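Local coordinates for protein eukaryotic translation initiation factor 2A (Schizosaccharomyces pombe, PDB 3WJ9) that probably directs initiator methionyl-tRNA to the 40S ribosomal subunit in a codon-dependent manner during early translation of a few specific mRNAs, at residues 349-361 / 368-380. Numbering follows the deposited sequence.
Sequences TTVEAANCTYCEF and LLTAVTSPRLRVD
Strands 358-361 and 368-372 pair antiparallel, their axes 4.7 Å apart, as the first hairpin of a four-stranded propeller blade. Glu360 and Leu369 exchange two backbone hydrogen bonds, the nearly straight one from Leu369 N to Glu360 O at 2.8 Å. At the start of strand 358-361, away from the hairpin turn, the pairing continues through a classic beta bulge: Thr357 and Tyr358 both face Ala371, whose O accepts from Thr357 N and whose N donates to Tyr358 O. A type II turn, Ala353 to Cys356, leads in from strand 346-352 of the preceding blade.

On the face shared by Cys359, Phe361, Leu368 and Thr370, the CD1 methyl of Leu368 sits over the centre of the Phe361 ring, 4.2 Å above its plane, and touches Cys359 SG. Leu325 of the neighbouring blade packs against this group, while Trp386 NE1 donates a hydrogen bond to Thr370 OG1. On the other face, Leu369 CD2 meets the edge of the Tyr358 ring.

Beyond the bulge, Thr357 OG1, set between its own backbone N and carbonyl carbon (chi1 72°), pairs with Thr373 OG1 as a hydrogen bond, but the modelled 2.4 Å is doubtfully short and either hydroxyl could donate. The extended Arg376 chain slides past Thr357 in the opposite direction, its CD 3.6 Å from Thr357 CB. With alanine at Thr357, the Thr373 hydroxyl would probably lose this partner and Arg376 some of the surface it lies along. Leu377 CD2 lies against Asn355 CB, side chains crossing roughly at right angles. Backbone hydrogen bonds and apolar packing join the strands, whereas aliphatic contacts of Arg376 and Leu377, probably helped by the hydroxyl pair, tie the 373-377 loop to the blade's entry.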
# COMPACT_ATOMS: atom_id res chain seq x y z
N THR A 349 8.36 -0.18 -24.74
CA THR A 349 7.40 -1.27 -24.71
C THR A 349 5.96 -0.77 -24.64
O THR A 349 5.63 0.12 -23.86
CB THR A 349 7.66 -2.20 -23.51
OG1 THR A 349 8.97 -2.79 -23.64
CG2 THR A 349 6.63 -3.31 -23.44
N THR A 350 5.11 -1.35 -25.48
CA THR A 350 3.67 -1.19 -25.37
C THR A 350 3.01 -2.56 -25.39
O THR A 350 3.15 -3.31 -26.36
CB THR A 350 3.09 -0.33 -26.51
OG1 THR A 350 3.55 1.02 -26.39
CG2 THR A 350 1.56 -0.34 -26.46
N VAL A 351 2.34 -2.91 -24.30
CA VAL A 351 1.56 -4.14 -24.25
C VAL A 351 0.13 -3.82 -23.85
O VAL A 351 -0.14 -2.75 -23.29
CB VAL A 351 2.14 -5.16 -23.25
CG1 VAL A 351 3.64 -5.33 -23.46
CG2 VAL A 351 1.85 -4.75 -21.81
N GLU A 352 -0.79 -4.72 -24.14
CA GLU A 352 -2.15 -4.55 -23.68
C GLU A 352 -2.53 -5.66 -22.73
O GLU A 352 -2.18 -6.83 -22.93
CB GLU A 352 -3.14 -4.49 -24.85
CG GLU A 352 -4.55 -4.14 -24.41
CD GLU A 352 -5.54 -4.13 -25.55
OE1 GLU A 352 -5.12 -4.33 -26.71
OE2 GLU A 352 -6.74 -3.91 -25.30
N ALA A 353 -3.24 -5.29 -21.67
CA ALA A 353 -3.81 -6.25 -20.74
C ALA A 353 -5.23 -5.81 -20.44
O ALA A 353 -5.49 -5.15 -19.43
CB ALA A 353 -2.98 -6.34 -19.48
N ALA A 354 -6.14 -6.15 -21.34
CA ALA A 354 -7.55 -5.81 -21.20
C ALA A 354 -8.08 -6.33 -19.87
O ALA A 354 -7.73 -7.44 -19.45
CB ALA A 354 -8.35 -6.37 -22.36
N ASN A 355 -8.91 -5.52 -19.22
CA ASN A 355 -9.56 -5.89 -17.97
C ASN A 355 -8.57 -6.15 -16.83
O ASN A 355 -8.94 -6.74 -15.81
CB ASN A 355 -10.44 -7.12 -18.18
CG ASN A 355 -11.61 -6.85 -19.10
OD1 ASN A 355 -12.31 -5.86 -18.95
ND2 ASN A 355 -11.82 -7.73 -20.07
N CYS A 356 -7.33 -5.71 -17.00
CA CYS A 356 -6.32 -5.87 -15.96
C CYS A 356 -6.70 -5.06 -14.72
O CYS A 356 -6.97 -3.87 -14.81
CB CYS A 356 -4.94 -5.45 -16.47
SG CYS A 356 -3.63 -5.49 -15.23
N THR A 357 -6.71 -5.73 -13.57
CA THR A 357 -7.11 -5.09 -12.32
C THR A 357 -5.93 -4.95 -11.37
O THR A 357 -6.07 -4.40 -10.28
CB THR A 357 -8.22 -5.89 -11.63
OG1 THR A 357 -7.68 -7.11 -11.09
CG2 THR A 357 -9.34 -6.23 -12.61
N TYR A 358 -4.78 -5.46 -11.79
CA TYR A 358 -3.58 -5.41 -10.96
C TYR A 358 -2.32 -5.55 -11.81
O TYR A 358 -2.23 -6.42 -12.67
CB TYR A 358 -3.62 -6.52 -9.90
CG TYR A 358 -2.39 -6.56 -9.04
CD1 TYR A 358 -2.29 -5.77 -7.90
CD2 TYR A 358 -1.32 -7.38 -9.36
CE1 TYR A 358 -1.17 -5.80 -7.11
CE2 TYR A 358 -0.19 -7.41 -8.58
CZ TYR A 358 -0.12 -6.62 -7.45
OH TYR A 358 1.01 -6.66 -6.67
N CYS A 359 -1.34 -4.69 -11.55
CA CYS A 359 -0.07 -4.72 -12.28
C CYS A 359 1.08 -4.31 -11.36
O CYS A 359 0.92 -3.44 -10.50
CB CYS A 359 -0.14 -3.81 -13.51
SG CYS A 359 1.41 -3.65 -14.42
N GLU A 360 2.25 -4.92 -11.55
CA GLU A 360 3.37 -4.72 -10.63
C GLU A 360 4.69 -5.17 -11.23
O GLU A 360 4.78 -6.24 -11.84
CB GLU A 360 3.11 -5.47 -9.32
CG GLU A 360 4.17 -5.27 -8.25
CD GLU A 360 3.94 -6.17 -7.04
OE1 GLU A 360 3.12 -7.11 -7.15
OE2 GLU A 360 4.57 -5.93 -5.99
N PHE A 361 5.72 -4.35 -11.05
CA PHE A 361 7.08 -4.74 -11.42
C PHE A 361 7.59 -5.84 -10.51
O PHE A 361 7.22 -5.91 -9.34
CB PHE A 361 8.02 -3.53 -11.35
CG PHE A 361 7.85 -2.55 -12.47
CD1 PHE A 361 6.89 -1.55 -12.40
CD2 PHE A 361 8.67 -2.61 -13.58
CE1 PHE A 361 6.75 -0.64 -13.43
CE2 PHE A 361 8.54 -1.70 -14.61
CZ PHE A 361 7.57 -0.71 -14.54
N LEU A 368 7.40 -7.95 -15.31
CA LEU A 368 6.15 -7.25 -15.07
C LEU A 368 5.01 -8.25 -14.95
O LEU A 368 4.81 -9.08 -15.83
CB LEU A 368 5.86 -6.25 -16.19
CG LEU A 368 4.62 -5.38 -16.02
CD1 LEU A 368 4.78 -4.50 -14.80
CD2 LEU A 368 4.39 -4.53 -17.26
N LEU A 369 4.27 -8.17 -13.84
CA LEU A 369 3.12 -9.05 -13.64
C LEU A 369 1.84 -8.28 -13.93
O LEU A 369 1.72 -7.10 -13.60
CB LEU A 369 3.11 -9.60 -12.20
CG LEU A 369 2.18 -10.76 -11.84
CD1 LEU A 369 2.73 -11.52 -10.64
CD2 LEU A 369 0.76 -10.29 -11.55
N THR A 370 0.89 -8.95 -14.58
CA THR A 370 -0.45 -8.41 -14.75
C THR A 370 -1.46 -9.50 -14.40
O THR A 370 -1.17 -10.68 -14.55
CB THR A 370 -0.71 -7.90 -16.18
OG1 THR A 370 -0.61 -8.98 -17.12
CG2 THR A 370 0.27 -6.80 -16.56
N ALA A 371 -2.63 -9.10 -13.91
CA ALA A 371 -3.66 -10.06 -13.56
C ALA A 371 -5.05 -9.48 -13.78
O ALA A 371 -5.22 -8.27 -13.91
CB ALA A 371 -3.50 -10.50 -12.11
N VAL A 372 -6.04 -10.36 -13.85
CA VAL A 372 -7.43 -9.96 -13.90
C VAL A 372 -8.15 -10.69 -12.77
O VAL A 372 -8.13 -11.91 -12.70
CB VAL A 372 -8.07 -10.28 -15.26
CG1 VAL A 372 -9.55 -9.96 -15.24
CG2 VAL A 372 -7.37 -9.51 -16.37
N THR A 373 -8.77 -9.93 -11.86
CA THR A 373 -9.24 -10.50 -10.61
C THR A 373 -10.74 -10.36 -10.34
O THR A 373 -11.39 -9.43 -10.80
CB THR A 373 -8.48 -9.89 -9.41
OG1 THR A 373 -8.72 -8.47 -9.36
CG2 THR A 373 -6.99 -10.14 -9.54
N SER A 374 -11.26 -11.32 -9.57
CA SER A 374 -12.62 -11.31 -9.05
C SER A 374 -12.53 -10.82 -7.60
O SER A 374 -11.51 -11.05 -6.95
CB SER A 374 -13.23 -12.71 -9.15
OG SER A 374 -14.57 -12.76 -8.69
N PRO A 375 -13.57 -10.14 -7.09
CA PRO A 375 -14.84 -9.80 -7.73
C PRO A 375 -14.82 -8.50 -8.53
O PRO A 375 -15.89 -8.04 -8.94
CB PRO A 375 -15.80 -9.69 -6.55
CG PRO A 375 -14.94 -9.18 -5.45
CD PRO A 375 -13.57 -9.76 -5.66
N ARG A 376 -13.65 -7.90 -8.75
CA ARG A 376 -13.57 -6.72 -9.60
C ARG A 376 -13.91 -7.12 -11.04
O ARG A 376 -14.29 -6.28 -11.85
CB ARG A 376 -12.18 -6.08 -9.53
CG ARG A 376 -12.10 -4.72 -10.22
CD ARG A 376 -10.77 -4.03 -9.97
NE ARG A 376 -10.63 -2.82 -10.78
CZ ARG A 376 -9.55 -2.06 -10.81
NH1 ARG A 376 -8.49 -2.36 -10.07
NH2 ARG A 376 -9.52 -0.98 -11.59
N LEU A 377 -13.78 -8.41 -11.33
CA LEU A 377 -14.24 -8.97 -12.60
C LEU A 377 -14.52 -10.46 -12.48
O LEU A 377 -13.67 -11.23 -12.02
CB LEU A 377 -13.21 -8.72 -13.70
CG LEU A 377 -13.85 -8.64 -15.08
CD1 LEU A 377 -14.71 -7.39 -15.18
CD2 LEU A 377 -12.80 -8.67 -16.18
N ARG A 378 -15.71 -10.88 -12.90
CA ARG A 378 -16.13 -12.27 -12.74
C ARG A 378 -15.90 -13.09 -14.01
O ARG A 378 -16.38 -14.22 -14.12
CB ARG A 378 -17.60 -12.34 -12.34
CG ARG A 378 -17.98 -11.38 -11.21
CD ARG A 378 -19.15 -11.90 -10.41
NE ARG A 378 -18.79 -13.11 -9.66
CZ ARG A 378 -18.19 -13.10 -8.48
NH1 ARG A 378 -17.88 -11.95 -7.89
NH2 ARG A 378 -17.90 -14.24 -7.87
N VAL A 379 -15.16 -12.52 -14.96
CA VAL A 379 -14.83 -13.22 -16.20
C VAL A 379 -13.38 -13.00 -16.60
O VAL A 379 -12.80 -11.95 -16.33
CB VAL A 379 -15.76 -12.78 -17.36
CG1 VAL A 379 -17.17 -13.34 -17.18
CG2 VAL A 379 -15.80 -11.26 -17.46
N ASP A 380 -12.79 -14.02 -17.23
CA ASP A 380 -11.44 -13.94 -17.81
C ASP A 380 -10.32 -13.72 -16.79
O ASP A 380 -9.36 -13.01 -17.07
CB ASP A 380 -11.38 -12.84 -18.87
CG ASP A 380 -12.33 -13.09 -20.03
OD1 ASP A 380 -13.26 -13.91 -19.87
OD2 ASP A 380 -12.14 -12.47 -21.10